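Local coordinates for pectate lyase 1 (Juniperus ashei, PDB 1PXZ), which cleaves pectate by eliminative lysis, though with low activity and with calcium as cofactor, and is the major allergen of cedar pollen, at residues D93-D98 with L118-I123; I187-F192 with V217-F222; H195-L200 with A226-P231. All coordinates share one frame; numbering follows the deposited sequence.

Interaction 1 of 3, residues D93-D98 with L118-I123; sequences DGRGAD and LHSLHI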
ATOM      1  N   ASP A  93       3.965  13.476   3.854  1.00  8.55           N
ATOM      2  CA  ASP A  93       4.373  13.038   5.186  1.00  4.74           C
ATOM      3  C   ASP A  93       3.424  13.600   6.236  1.00  8.63           C
ATOM      4  O   ASP A  93       3.493  14.799   6.544  1.00  8.00           O
ATOM      5  CB  ASP A  93       5.834  13.470   5.389  1.00  5.49           C
ATOM      6  CG  ASP A  93       6.418  13.323   6.771  1.00  7.07           C
ATOM      7  OD1 ASP A  93       5.837  12.691   7.680  1.00  7.19           O
ATOM      8  OD2 ASP A  93       7.525  13.860   7.041  1.00  7.81           O
ATOM      9  N   GLY A  94       2.546  12.779   6.813  1.00  7.49           N
ATOM     10  CA  GLY A  94       1.607  13.210   7.839  1.00 10.09           C
ATOM     11  C   GLY A  94       2.087  13.238   9.268  1.00 11.13           C
ATOM     12  O   GLY A  94       1.319  13.447  10.215  1.00 11.60           O
ATOM     13  N   ARG A  95       3.377  12.996   9.526  1.00  9.71           N
ATOM     14  CA  ARG A  95       3.871  13.020  10.892  1.00  7.28           C
ATOM     15  C   ARG A  95       3.733  14.436  11.454  1.00  7.55           C
ATOM     16  O   ARG A  95       4.104  15.365  10.742  1.00 10.25           O
ATOM     17  CB  ARG A  95       5.343  12.587  11.005  1.00  7.91           C
ATOM     18  CG  ARG A  95       5.469  11.059  10.749  1.00  6.92           C
ATOM     19  CD  ARG A  95       6.954  10.703  10.655  1.00  8.40           C
ATOM     20  NE  ARG A  95       7.608  11.391   9.536  1.00  8.91           N
ATOM     21  CZ  ARG A  95       8.893  11.260   9.220  1.00  9.46           C
ATOM     22  NH1 ARG A  95       9.671  10.457   9.950  1.00  7.43           N
ATOM     23  NH2 ARG A  95       9.409  11.925   8.191  1.00  9.23           N
ATOM     24  N   GLY A  96       3.224  14.502  12.678  1.00 11.17           N
ATOM     25  CA  GLY A  96       3.182  15.797  13.342  1.00 10.72           C
ATOM     26  C   GLY A  96       1.834  16.456  13.169  1.00 15.18           C
ATOM     27  O   GLY A  96       1.569  17.521  13.723  1.00 21.60           O
ATOM     28  N   ALA A  97       0.954  15.837  12.402  1.00 11.22           N
ATOM     29  CA  ALA A  97      -0.409  16.327  12.252  1.00 11.14           C
ATOM     30  C   ALA A  97      -1.394  15.173  12.056  1.00 16.49           C
ATOM     31  O   ALA A  97      -1.026  14.064  11.667  1.00 12.62           O
ATOM     32  CB  ALA A  97      -0.532  17.276  11.063  1.00 13.76           C
ATOM     33  N   ASP A  98      -2.660  15.496  12.336  1.00 12.15           N
ATOM     34  CA  ASP A  98      -3.735  14.549  12.056  1.00  9.78           C
ATOM     35  C   ASP A  98      -4.331  14.897  10.706  1.00 12.49           C
ATOM     36  O   ASP A  98      -5.198  15.777  10.697  1.00 10.75           O
ATOM     37  CB  ASP A  98      -4.839  14.651  13.103  1.00 20.25           C
ATOM     38  CG  ASP A  98      -4.358  14.262  14.487  1.00 39.91           C
ATOM     39  OD1 ASP A  98      -3.326  13.556  14.554  1.00 41.48           O
ATOM     40  OD2 ASP A  98      -5.009  14.660  15.479  1.00 61.51           O
ATOM     41  N   LEU A 118       4.213   7.703   0.511  1.00  6.82           N
ATOM     42  CA  LEU A 118       2.997   8.186   1.174  1.00  9.44           C
ATOM     43  C   LEU A 118       3.077   7.676   2.605  1.00 10.21           C
ATOM     44  O   LEU A 118       3.086   6.464   2.780  1.00  7.31           O
ATOM     45  CB  LEU A 118       1.732   7.703   0.504  1.00  7.16           C
ATOM     46  CG  LEU A 118       1.561   8.070  -0.973  1.00 11.47           C
ATOM     47  CD1 LEU A 118       0.363   7.350  -1.560  1.00 15.10           C
ATOM     48  CD2 LEU A 118       1.424   9.588  -1.139  1.00  7.94           C
ATOM     49  N   HIS A 119       3.143   8.578   3.573  1.00  5.71           N
ATOM     50  CA  HIS A 119       3.424   8.139   4.922  1.00  7.99           C
ATOM     51  C   HIS A 119       2.610   8.894   5.975  1.00 11.85           C
ATOM     52  O   HIS A 119       2.524  10.120   5.916  1.00  6.82           O
ATOM     53  CB  HIS A 119       4.909   8.363   5.159  1.00  3.03           C
ATOM     54  CG  HIS A 119       5.418   8.210   6.548  1.00  5.43           C
ATOM     55  ND1 HIS A 119       5.805   6.987   7.064  1.00  6.56           N
ATOM     56  CD2 HIS A 119       5.648   9.123   7.523  1.00  9.64           C
ATOM     57  CE1 HIS A 119       6.232   7.161   8.319  1.00  8.26           C
ATOM     58  NE2 HIS A 119       6.139   8.449   8.619  1.00 10.75           N
ATOM     59  N   SER A 120       2.079   8.134   6.902  1.00  7.75           N
ATOM     60  CA  SER A 120       1.385   8.594   8.104  1.00  4.87           C
ATOM     61  C   SER A 120       0.175   9.475   7.817  1.00 11.62           C
ATOM     62  O   SER A 120      -0.079  10.490   8.486  1.00  7.13           O
ATOM     63  CB  SER A 120       2.402   9.283   9.022  1.00  8.80           C
ATOM     64  OG  SER A 120       1.890   9.400  10.337  1.00 18.14           O
ATOM     65  N   LEU A 121      -0.601   9.025   6.840  1.00  8.57           N
ATOM     66  CA  LEU A 121      -1.875   9.631   6.493  1.00  7.86           C
ATOM     67  C   LEU A 121      -3.053   8.774   6.946  1.00 13.50           C
ATOM     68  O   LEU A 121      -3.023   7.539   6.949  1.00  8.50           O
ATOM     69  CB  LEU A 121      -2.017   9.820   4.980  1.00  6.45           C
ATOM     70  CG  LEU A 121      -0.872  10.544   4.275  1.00  8.83           C
ATOM     71  CD1 LEU A 121      -1.035  10.495   2.764  1.00  8.55           C
ATOM     72  CD2 LEU A 121      -0.795  11.975   4.822  1.00 14.28           C
ATOM     73  N   HIS A 122      -4.137   9.470   7.302  1.00  7.47           N
ATOM     74  CA  HIS A 122      -5.406   8.752   7.447  1.00  9.00           C
ATOM     75  C   HIS A 122      -6.181   8.861   6.138  1.00 12.51           C
ATOM     76  O   HIS A 122      -6.377  10.004   5.678  1.00 11.47           O
ATOM     77  CB  HIS A 122      -6.266   9.353   8.537  1.00  5.84           C
ATOM     78  CG  HIS A 122      -5.669   9.458   9.898  1.00 10.90           C
ATOM     79  ND1 HIS A 122      -5.984   8.527  10.876  1.00 11.86           N
ATOM     80  CD2 HIS A 122      -4.828  10.358  10.465  1.00  9.33           C
ATOM     81  CE1 HIS A 122      -5.343   8.849  11.989  1.00 11.34           C
ATOM     82  NE2 HIS A 122      -4.637   9.948  11.773  1.00 14.95           N
ATOM     83  N   ILE A 123      -6.633   7.796   5.516  1.00  8.92           N
ATOM     84  CA  ILE A 123      -7.472   7.956   4.318  1.00  7.98           C
ATOM     85  C   ILE A 123      -8.713   7.105   4.519  1.00 16.48           C
ATOM     86  O   ILE A 123      -8.576   5.909   4.759  1.00  8.75           O
ATOM     87  CB  ILE A 123      -6.763   7.581   3.013  1.00 14.40           C
ATOM     88  CG1 ILE A 123      -5.378   8.209   2.896  1.00 11.89           C
ATOM     89  CG2 ILE A 123      -7.633   7.929   1.815  1.00 13.33           C
ATOM     90  CD1 ILE A 123      -4.562   7.808   1.687  1.00 13.15           C
TER
HETATM   91  O   HOH W   1       0.513  11.484  12.100  1.00 24.34           O
HETATM   92  O   HOH W   2      -1.852  12.220   9.925  1.00 14.12           O
HETATM   93  O   HOH W   3      -1.982  11.305  13.483  1.00 32.78           O
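Asp-93 and Gly-94 meet His-119 and Ser-120 where two neighbouring coils of the parallel beta-helix leave one sheet and turn a corner. The evidence for pairing is a single parallel bridge, Asp-93 with His-119, closed by a nearly straight bond from Gly-94 N to His-119 O (2.8 Å, 177°). Beyond it the paths part: 93-98 enters a type II turn from Gly-94 to Ala-97, while Ser-120 takes left-handed backbone angles. Gly-94 CA still passes 3.3 Å from Ser-120 O, a CA-H...O contact.

Asp-93 OD1 accepts Arg-95 N, an Asx turn, and also Arg-95 NE at 2.9 Å. The two donors come from opposite faces of the carboxylate. Arg-95 NH2 takes OD2, so the guanidinium grips the acid side-on, and a bend at chi3 (-62°) brings its chain back toward the acid. The His-119 ring receives this pair at its edge: Asp-93 OD1 lies 3.6 Å from CD2, and Arg-95 CD 3.1 Å from NE2. Guanidinium and imidazole stand nearly perpendicular, at 84°, and Arg-95 NE makes no hydrogen bond to NE2. Where the chains diverge, one water joins Gly-94 O (2.8 Å) to Ser-120 OG, and another joins Ala-97 O to Ser-120 O.

Second partners tie the polar ends to their surroundings: Arg-18 forms a salt bridge with Asp-93 OD2, Asp-164 holds His-119 ND1, and Val-345 N binds Ser-120 OG. Inside the coil, Leu-121 packs on Ile-92 of strand 90-93 and on Leu-108 of strand 108-111, while strand 161-164 pairs with the far side of strand 114-119.

Interaction 2 of 3, residues I187-F192 with V217-F222; sequences ISNNHF and VAFNQF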
ATOM      1  N   ILE A 187       4.666  -2.019   0.638  1.00  5.05           N
ATOM      2  CA  ILE A 187       3.480  -1.560   1.378  1.00  5.94           C
ATOM      3  C   ILE A 187       3.691  -2.020   2.801  1.00  6.53           C
ATOM      4  O   ILE A 187       3.598  -3.226   3.072  1.00  6.41           O
ATOM      5  CB  ILE A 187       2.238  -2.154   0.719  1.00  7.20           C
ATOM      6  CG1 ILE A 187       2.032  -1.619  -0.713  1.00  3.89           C
ATOM      7  CG2 ILE A 187       0.997  -1.977   1.581  1.00  7.14           C
ATOM      8  CD1 ILE A 187       1.116  -2.490  -1.559  1.00  5.27           C
ATOM      9  N   SER A 188       3.981  -1.093   3.705  1.00  5.98           N
ATOM     10  CA  SER A 188       4.479  -1.511   5.015  1.00  4.79           C
ATOM     11  C   SER A 188       3.876  -0.723   6.173  1.00  9.71           C
ATOM     12  O   SER A 188       3.554   0.454   5.985  1.00  9.04           O
ATOM     13  CB  SER A 188       6.016  -1.344   5.064  1.00 11.90           C
ATOM     14  OG  SER A 188       6.402  -0.013   4.735  1.00  7.50           O
ATOM     15  N   ASN A 189       3.755  -1.355   7.343  1.00  7.70           N
ATOM     16  CA  ASN A 189       3.401  -0.647   8.565  1.00  7.12           C
ATOM     17  C   ASN A 189       2.035   0.035   8.464  1.00  5.82           C
ATOM     18  O   ASN A 189       1.817   0.949   9.263  1.00  6.34           O
ATOM     19  CB  ASN A 189       4.440   0.442   8.891  1.00 10.12           C
ATOM     20  CG  ASN A 189       5.800  -0.115   9.273  1.00 12.91           C
ATOM     21  OD1 ASN A 189       5.886  -0.963  10.162  1.00  9.48           O
ATOM     22  ND2 ASN A 189       6.865   0.375   8.621  1.00  8.96           N
ATOM     23  N   ASN A 190       1.164  -0.351   7.552  1.00  4.51           N
ATOM     24  CA  ASN A 190      -0.150   0.279   7.464  1.00  7.03           C
ATOM     25  C   ASN A 190      -1.189  -0.412   8.348  1.00  7.93           C
ATOM     26  O   ASN A 190      -0.995  -1.575   8.685  1.00  5.97           O
ATOM     27  CB  ASN A 190      -0.676   0.191   6.036  1.00  8.08           C
ATOM     28  CG  ASN A 190       0.294   0.836   5.051  1.00 13.98           C
ATOM     29  OD1 ASN A 190       0.946   0.144   4.260  1.00 12.46           O
ATOM     30  ND2 ASN A 190       0.356   2.156   5.120  1.00  5.93           N
ATOM     31  N   HIS A 191      -2.274   0.283   8.681  1.00  5.99           N
ATOM     32  CA  HIS A 191      -3.387  -0.366   9.392  1.00  4.93           C
ATOM     33  C   HIS A 191      -4.583  -0.352   8.446  1.00  8.63           C
ATOM     34  O   HIS A 191      -5.022   0.745   8.108  1.00  8.41           O
ATOM     35  CB  HIS A 191      -3.676   0.329  10.708  1.00 11.67           C
ATOM     36  CG  HIS A 191      -4.776  -0.278  11.523  1.00  8.96           C
ATOM     37  ND1 HIS A 191      -5.424   0.414  12.533  1.00 13.37           N
ATOM     38  CD2 HIS A 191      -5.340  -1.516  11.479  1.00  8.65           C
ATOM     39  CE1 HIS A 191      -6.346  -0.374  13.071  1.00 13.27           C
ATOM     40  NE2 HIS A 191      -6.317  -1.555  12.456  1.00 10.51           N
ATOM     41  N   PHE A 192      -5.044  -1.503   7.988  1.00  5.13           N
ATOM     42  CA  PHE A 192      -6.203  -1.608   7.105  1.00  9.23           C
ATOM     43  C   PHE A 192      -7.391  -2.088   7.922  1.00 13.71           C
ATOM     44  O   PHE A 192      -7.246  -3.123   8.599  1.00 10.22           O
ATOM     45  CB  PHE A 192      -5.963  -2.604   5.971  1.00  9.06           C
ATOM     46  CG  PHE A 192      -4.770  -2.342   5.087  1.00  6.71           C
ATOM     47  CD1 PHE A 192      -3.529  -2.845   5.470  1.00  5.96           C
ATOM     48  CD2 PHE A 192      -4.889  -1.615   3.921  1.00  9.70           C
ATOM     49  CE1 PHE A 192      -2.413  -2.619   4.683  1.00  6.15           C
ATOM     50  CE2 PHE A 192      -3.780  -1.394   3.113  1.00 10.23           C
ATOM     51  CZ  PHE A 192      -2.549  -1.894   3.507  1.00 10.21           C
ATOM     52  N   VAL A 217       4.755  -6.821   0.885  1.00  4.46           N
ATOM     53  CA  VAL A 217       3.696  -6.413   1.839  1.00  8.39           C
ATOM     54  C   VAL A 217       4.181  -6.789   3.226  1.00  6.03           C
ATOM     55  O   VAL A 217       4.160  -8.007   3.503  1.00  7.74           O
ATOM     56  CB  VAL A 217       2.360  -7.084   1.500  1.00  9.54           C
ATOM     57  CG1 VAL A 217       1.293  -6.735   2.546  1.00  7.88           C
ATOM     58  CG2 VAL A 217       1.905  -6.677   0.110  1.00  8.09           C
ATOM     59  N   ALA A 218       4.618  -5.822   4.039  1.00  6.72           N
ATOM     60  CA  ALA A 218       5.245  -6.163   5.309  1.00  7.69           C
ATOM     61  C   ALA A 218       4.850  -5.324   6.523  1.00 10.87           C
ATOM     62  O   ALA A 218       4.720  -4.106   6.440  1.00  6.41           O
ATOM     63  CB  ALA A 218       6.760  -6.053   5.124  1.00  7.42           C
ATOM     64  N   PHE A 219       4.715  -5.983   7.659  1.00  6.29           N
ATOM     65  CA  PHE A 219       4.483  -5.369   8.958  1.00  7.45           C
ATOM     66  C   PHE A 219       3.157  -4.601   9.015  1.00  5.31           C
ATOM     67  O   PHE A 219       3.027  -3.630   9.778  1.00  8.42           O
ATOM     68  CB  PHE A 219       5.635  -4.438   9.350  1.00  4.84           C
ATOM     69  CG  PHE A 219       7.020  -5.029   9.106  1.00  5.58           C
ATOM     70  CD1 PHE A 219       7.422  -6.120   9.849  1.00 10.75           C
ATOM     71  CD2 PHE A 219       7.866  -4.473   8.161  1.00 11.68           C
ATOM     72  CE1 PHE A 219       8.686  -6.673   9.634  1.00 14.30           C
ATOM     73  CE2 PHE A 219       9.116  -5.035   7.919  1.00 17.43           C
ATOM     74  CZ  PHE A 219       9.504  -6.141   8.654  1.00 15.17           C
ATOM     75  N   ASN A 220       2.177  -5.026   8.244  1.00  4.00           N
ATOM     76  CA  ASN A 220       0.866  -4.384   8.233  1.00 10.74           C
ATOM     77  C   ASN A 220      -0.062  -5.050   9.244  1.00  9.43           C
ATOM     78  O   ASN A 220       0.096  -6.241   9.526  1.00  7.25           O
ATOM     79  CB  ASN A 220       0.212  -4.438   6.853  1.00  7.96           C
ATOM     80  CG  ASN A 220       1.058  -3.838   5.751  1.00  8.59           C
ATOM     81  OD1 ASN A 220       1.688  -4.533   4.951  1.00 11.11           O
ATOM     82  ND2 ASN A 220       1.075  -2.511   5.695  1.00  3.45           N
ATOM     83  N   GLN A 221      -1.006  -4.275   9.753  1.00  5.50           N
ATOM     84  CA  GLN A 221      -2.081  -4.799  10.586  1.00  6.30           C
ATOM     85  C   GLN A 221      -3.305  -4.929   9.692  1.00  8.34           C
ATOM     86  O   GLN A 221      -3.817  -3.913   9.216  1.00  7.80           O
ATOM     87  CB  GLN A 221      -2.383  -3.899  11.803  1.00  7.56           C
ATOM     88  CG  GLN A 221      -3.658  -4.369  12.524  1.00 10.62           C
ATOM     89  CD  GLN A 221      -3.451  -5.731  13.191  1.00 10.85           C
ATOM     90  OE1 GLN A 221      -2.469  -5.983  13.870  1.00 12.42           O
ATOM     91  NE2 GLN A 221      -4.399  -6.639  13.016  1.00 13.33           N
ATOM     92  N   PHE A 222      -3.775  -6.149   9.434  1.00  5.11           N
ATOM     93  CA  PHE A 222      -4.944  -6.348   8.592  1.00  3.24           C
ATOM     94  C   PHE A 222      -6.172  -6.592   9.446  1.00  9.86           C
ATOM     95  O   PHE A 222      -6.371  -7.701   9.977  1.00  9.77           O
ATOM     96  CB  PHE A 222      -4.721  -7.549   7.659  1.00  6.97           C
ATOM     97  CG  PHE A 222      -3.825  -7.203   6.483  1.00  4.73           C
ATOM     98  CD1 PHE A 222      -4.247  -6.343   5.488  1.00  7.42           C
ATOM     99  CD2 PHE A 222      -2.572  -7.767   6.398  1.00  7.21           C
ATOM    100  CE1 PHE A 222      -3.433  -6.036   4.403  1.00  8.63           C
ATOM    101  CE2 PHE A 222      -1.727  -7.453   5.328  1.00  7.36           C
ATOM    102  CZ  PHE A 222      -2.151  -6.574   4.354  1.00  9.70           C
TER
HETATM  103  O   HOH W   4       3.912  -1.883  11.823  1.00 13.32           O
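The phenyl rings of Phe-192 and Phe-222 lie almost parallel, 11° apart, but are slid past one another: their centroids are 5.0 Å apart and the faces barely overlap. Contact is therefore concentrated at one side, with Phe-192 CD1 3.4 Å from Phe-222 CE1. At the edge of the Phe-192 ring sits Asn-220 CB, and the edge of the Phe-222 ring meets Val-217 CG1 of its own segment. Both rings have CG beside the backbone N and anti to the carbonyl carbon, which sends them the same way into the coil. On the outer side of the sheet, Gln-221 O lies near the edge of the His-191 ring by CD2, while Gln-221 CG approaches CD2 obliquely at 3.5 Å; the ring's NE2 bonds Gly-223 O.

Inside the coil, at the bend, the amides of Asn-190 and Asn-220 lie side by side, planes only 7° apart. This regular row of asparagines at a two-residue bend is a hallmark of the pectate lyase beta-helix. Asn-166 and Asn-243 lie next in line on the adjoining coils. The bend itself is evident from the left-handed backbone angles of Asn-189 and Phe-219, which interrupt both strands at the same level.

Four backbone bonds keep the coils in parallel register: Ala-218 N to Ile-187 O (3.0 Å) and Asn-189 N to Ala-218 O (3.1 Å) before the bend, Gln-221 N to Asn-190 O (2.9 Å) and Phe-192 N to Gln-221 O (3.0 Å) after it. A water donates to both Asn-189 OD1 and Phe-219 O, while Asn-189 ND2 bonds Asp-164.

Inside the helix, Phe-192 packs on strands 174-179 and 198-201, Phe-222 stacks with Tyr-245 of the next coil, and Ile-187 reaches Ile-163 of strand 161-164.

Interaction 3 of 3, residues H195-L200 with A226-P231; sequences HHKVML and AGQRMP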
ATOM      1  N   HIS A 195     -13.305  -2.476   6.200  1.00  7.57           N
ATOM      2  CA  HIS A 195     -13.313  -2.323   4.753  1.00  8.12           C
ATOM      3  C   HIS A 195     -13.384  -3.697   4.091  1.00 11.26           C
ATOM      4  O   HIS A 195     -12.652  -4.563   4.578  1.00 12.49           O
ATOM      5  CB  HIS A 195     -12.037  -1.584   4.277  1.00 10.36           C
ATOM      6  CG  HIS A 195     -12.124  -1.288   2.819  1.00 10.07           C
ATOM      7  ND1 HIS A 195     -11.622  -2.117   1.826  1.00 14.43           N
ATOM      8  CD2 HIS A 195     -12.711  -0.240   2.182  1.00  7.43           C
ATOM      9  CE1 HIS A 195     -11.894  -1.581   0.640  1.00  7.76           C
ATOM     10  NE2 HIS A 195     -12.550  -0.447   0.840  1.00 12.56           N
ATOM     11  N   HIS A 196     -14.195  -3.889   3.058  1.00 11.50           N
ATOM     12  CA  HIS A 196     -14.270  -5.204   2.413  1.00 16.61           C
ATOM     13  C   HIS A 196     -13.089  -5.518   1.511  1.00 16.11           C
ATOM     14  O   HIS A 196     -12.304  -6.406   1.826  1.00 16.31           O
ATOM     15  CB  HIS A 196     -15.550  -5.315   1.561  1.00 18.68           C
ATOM     16  CG  HIS A 196     -16.765  -5.057   2.397  1.00 32.09           C
ATOM     17  ND1 HIS A 196     -17.375  -6.056   3.123  1.00 39.28           N
ATOM     18  CD2 HIS A 196     -17.467  -3.928   2.635  1.00 40.39           C
ATOM     19  CE1 HIS A 196     -18.412  -5.541   3.768  1.00 43.15           C
ATOM     20  NE2 HIS A 196     -18.494  -4.252   3.490  1.00 42.28           N
ATOM     21  N   LYS A 197     -12.957  -4.830   0.377  1.00 12.00           N
ATOM     22  CA  LYS A 197     -11.983  -5.227  -0.643  1.00 12.71           C
ATOM     23  C   LYS A 197     -10.664  -4.492  -0.478  1.00 18.27           C
ATOM     24  O   LYS A 197     -10.485  -3.380  -0.973  1.00 14.96           O
ATOM     25  CB  LYS A 197     -12.533  -4.962  -2.046  1.00 10.96           C
ATOM     26  CG  LYS A 197     -13.743  -5.817  -2.399  1.00 19.60           C
ATOM     27  CD  LYS A 197     -14.351  -5.388  -3.724  1.00 33.91           C
ATOM     28  CE  LYS A 197     -15.550  -6.256  -4.085  1.00 48.48           C
ATOM     29  NZ  LYS A 197     -15.424  -7.646  -3.563  1.00 59.35           N
ATOM     30  N   VAL A 198      -9.700  -5.092   0.219  1.00 11.59           N
ATOM     31  CA  VAL A 198      -8.561  -4.295   0.651  1.00 12.09           C
ATOM     32  C   VAL A 198      -7.496  -3.969  -0.379  1.00 13.64           C
ATOM     33  O   VAL A 198      -7.164  -2.793  -0.615  1.00 12.04           O
ATOM     34  CB  VAL A 198      -7.915  -5.034   1.846  1.00  9.83           C
ATOM     35  CG1 VAL A 198      -6.680  -4.317   2.340  1.00  7.85           C
ATOM     36  CG2 VAL A 198      -8.966  -5.131   2.959  1.00 10.24           C
ATOM     37  N   MET A 199      -6.867  -4.968  -1.001  1.00  5.97           N
ATOM     38  CA  MET A 199      -5.685  -4.675  -1.810  1.00 12.60           C
ATOM     39  C   MET A 199      -5.648  -5.556  -3.059  1.00 16.98           C
ATOM     40  O   MET A 199      -5.684  -6.771  -2.926  1.00 10.95           O
ATOM     41  CB  MET A 199      -4.458  -4.896  -0.930  1.00 11.46           C
ATOM     42  CG  MET A 199      -3.125  -4.731  -1.615  1.00 20.40           C
ATOM     43  SD  MET A 199      -1.765  -5.195  -0.533  1.00 16.76           S
ATOM     44  CE  MET A 199      -2.264  -4.518   1.032  1.00 17.87           C
ATOM     45  N   LEU A 200      -5.597  -4.922  -4.216  1.00 12.34           N
ATOM     46  CA  LEU A 200      -5.578  -5.532  -5.535  1.00 11.15           C
ATOM     47  C   LEU A 200      -4.189  -5.315  -6.129  1.00 12.67           C
ATOM     48  O   LEU A 200      -3.799  -4.164  -6.353  1.00 15.86           O
ATOM     49  CB  LEU A 200      -6.640  -4.916  -6.428  1.00 15.45           C
ATOM     50  CG  LEU A 200      -7.289  -5.799  -7.484  1.00 29.09           C
ATOM     51  CD1 LEU A 200      -7.713  -7.138  -6.889  1.00 27.18           C
ATOM     52  CD2 LEU A 200      -8.481  -5.090  -8.111  1.00 24.25           C
ATOM     53  N   ALA A 226     -11.615  -6.359   8.331  1.00  8.65           N
ATOM     54  CA  ALA A 226     -11.174  -6.327   6.934  1.00  7.46           C
ATOM     55  C   ALA A 226     -11.720  -7.559   6.233  1.00 12.99           C
ATOM     56  O   ALA A 226     -11.645  -8.660   6.792  1.00 20.37           O
ATOM     57  CB  ALA A 226      -9.668  -6.200   6.918  1.00 14.78           C
ATOM     58  N   GLY A 227     -12.305  -7.409   5.051  1.00 11.00           N
ATOM     59  CA  GLY A 227     -13.067  -8.475   4.417  1.00 10.31           C
ATOM     60  C   GLY A 227     -12.210  -9.484   3.689  1.00 14.94           C
ATOM     61  O   GLY A 227     -12.271 -10.679   3.994  1.00 13.49           O
ATOM     62  N   GLN A 228     -11.435  -9.036   2.699  1.00  9.37           N
ATOM     63  CA  GLN A 228     -10.630  -9.987   1.919  1.00 10.70           C
ATOM     64  C   GLN A 228      -9.639  -9.249   1.033  1.00 12.66           C
ATOM     65  O   GLN A 228      -9.530  -8.008   1.144  1.00 13.32           O
ATOM     66  CB  GLN A 228     -11.589 -10.855   1.107  1.00 15.48           C
ATOM     67  CG  GLN A 228     -12.299 -10.098  -0.003  1.00 17.09           C
ATOM     68  CD  GLN A 228     -13.703  -9.660   0.336  1.00 23.76           C
ATOM     69  OE1 GLN A 228     -14.399  -9.026  -0.459  1.00 40.51           O
ATOM     70  NE2 GLN A 228     -14.198  -9.983   1.521  1.00 16.91           N
ATOM     71  N   ARG A 229      -8.895  -9.928   0.170  1.00 11.05           N
ATOM     72  CA  ARG A 229      -7.899  -9.323  -0.706  1.00 10.26           C
ATOM     73  C   ARG A 229      -6.746  -8.704   0.067  1.00 13.17           C
ATOM     74  O   ARG A 229      -6.480  -7.493   0.015  1.00 10.33           O
ATOM     75  CB  ARG A 229      -8.517  -8.232  -1.574  1.00 11.05           C
ATOM     76  CG  ARG A 229      -9.639  -8.751  -2.476  1.00 12.98           C
ATOM     77  CD  ARG A 229     -10.073  -7.637  -3.422  1.00 16.35           C
ATOM     78  NE  ARG A 229     -11.066  -8.109  -4.387  1.00 20.41           N
ATOM     79  CZ  ARG A 229     -11.488  -7.353  -5.397  1.00 27.70           C
ATOM     80  NH1 ARG A 229     -10.991  -6.128  -5.530  1.00 20.89           N
ATOM     81  NH2 ARG A 229     -12.384  -7.850  -6.232  1.00 30.37           N
ATOM     82  N   MET A 230      -6.013  -9.531   0.808  1.00  5.93           N
ATOM     83  CA  MET A 230      -4.963  -8.985   1.669  1.00  7.89           C
ATOM     84  C   MET A 230      -3.633  -9.699   1.509  1.00 10.67           C
ATOM     85  O   MET A 230      -3.080 -10.223   2.478  1.00  9.36           O
ATOM     86  CB  MET A 230      -5.402  -9.054   3.149  1.00  9.80           C
ATOM     87  CG  MET A 230      -6.628  -8.149   3.373  1.00 10.12           C
ATOM     88  SD  MET A 230      -7.202  -8.283   5.074  1.00 13.71           S
ATOM     89  CE  MET A 230      -8.513  -9.490   4.906  1.00 11.10           C
ATOM     90  N   PRO A 231      -3.048  -9.742   0.328  1.00  8.27           N
ATOM     91  CA  PRO A 231      -3.577  -9.185  -0.907  1.00  7.41           C
ATOM     92  C   PRO A 231      -4.350 -10.175  -1.759  1.00  8.84           C
ATOM     93  O   PRO A 231      -4.334 -11.374  -1.506  1.00 10.69           O
ATOM     94  CB  PRO A 231      -2.270  -8.849  -1.658  1.00  8.64           C
ATOM     95  CG  PRO A 231      -1.399 -10.014  -1.309  1.00  8.32           C
ATOM     96  CD  PRO A 231      -1.710 -10.355   0.126  1.00 11.71           C
TER
HETATM   97  O   HOH W   5     -16.458  -9.154   2.817  1.00 24.62           O
HETATM   98  O   HOH W   6      -9.735  -4.060  -3.908  1.00 20.94           O
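Arg-229, the predicted active-site residue, runs alongside Leu-200 and crosses Lys-197 at an angle, both on the preceding coil, at a corner of the parallel beta-helix where the chain passes from one sheet to the next. Its CB begins 3.5 Å from Met-199 O. The chain is then extended from CG to NE (chi2 -173°), carrying CD past Lys-197 CB and NE past Lys-197 CG. At the tip the guanidinium is sandwiched by aliphatic groups: Lys-197 CD lies over the centre of one face, 3.9 Å from CZ, and Leu-200 CD1 covers the opposite face, 3.7 Å from NH1. NH2 comes within 4.1 Å of Lys-197 NZ. This gathering of positive groups is consistent with a site for an acidic pectate chain, and Leu-200 in turn touches Asp-177, a calcium ligand by similarity. A water accepts from NH1.

Lys-197 also lies beside Gln-228, whose NE2 donates to a water that also bonds His-196 ND1. The backbones are joined in parallel: Gly-227 N binds His-195 O, Gln-228 N binds His-196 O, and Val-198 N binds Gln-228 O. In the middle of this run the side-chain position of Gly-227 faces straight at His-196 O, and because nothing occupies it the CA atoms of His-196 and Gly-227 come to 4.0 Å.

On the inner side, Val-198 CB meets Met-230 CG at 3.7 Å, and Met-199 SD lies 3.9 Å from Pro-231 CB. Both methionines also pack on Phe-222 of strand 221-222. Arg-229 itself has left-handed backbone angles, followed by a cis peptide between Met-230 and Pro-231. At this kink Met-199 N donates to Arg-229 O, a short bond of 2.7 Å that is clearly bent, 132° at the hydrogen.

Overall arrangement
All three contacts join successive coils of one parallel beta-helix. Interaction 1 closes along the chain before interaction 2 opens, and their centres lie 15 Å apart without touching, though both fall at the same corner of the helix, with a longer loop at 93-98. Interactions 2 and 3 alternate along the chain: 187-192 leads on to 195-200 and 217-222 to 226-231, so the same two coils meet at two corners with centres 12 Å apart. Their side chains touch inside the coil, as with Phe-192 CZ and Met-199 CE at 3.6 Å. Strand 198-201 belongs to the eight-stranded parallel sheet that also holds Asp-177, so interaction 3 lies between the apolar core and the probable active-site face.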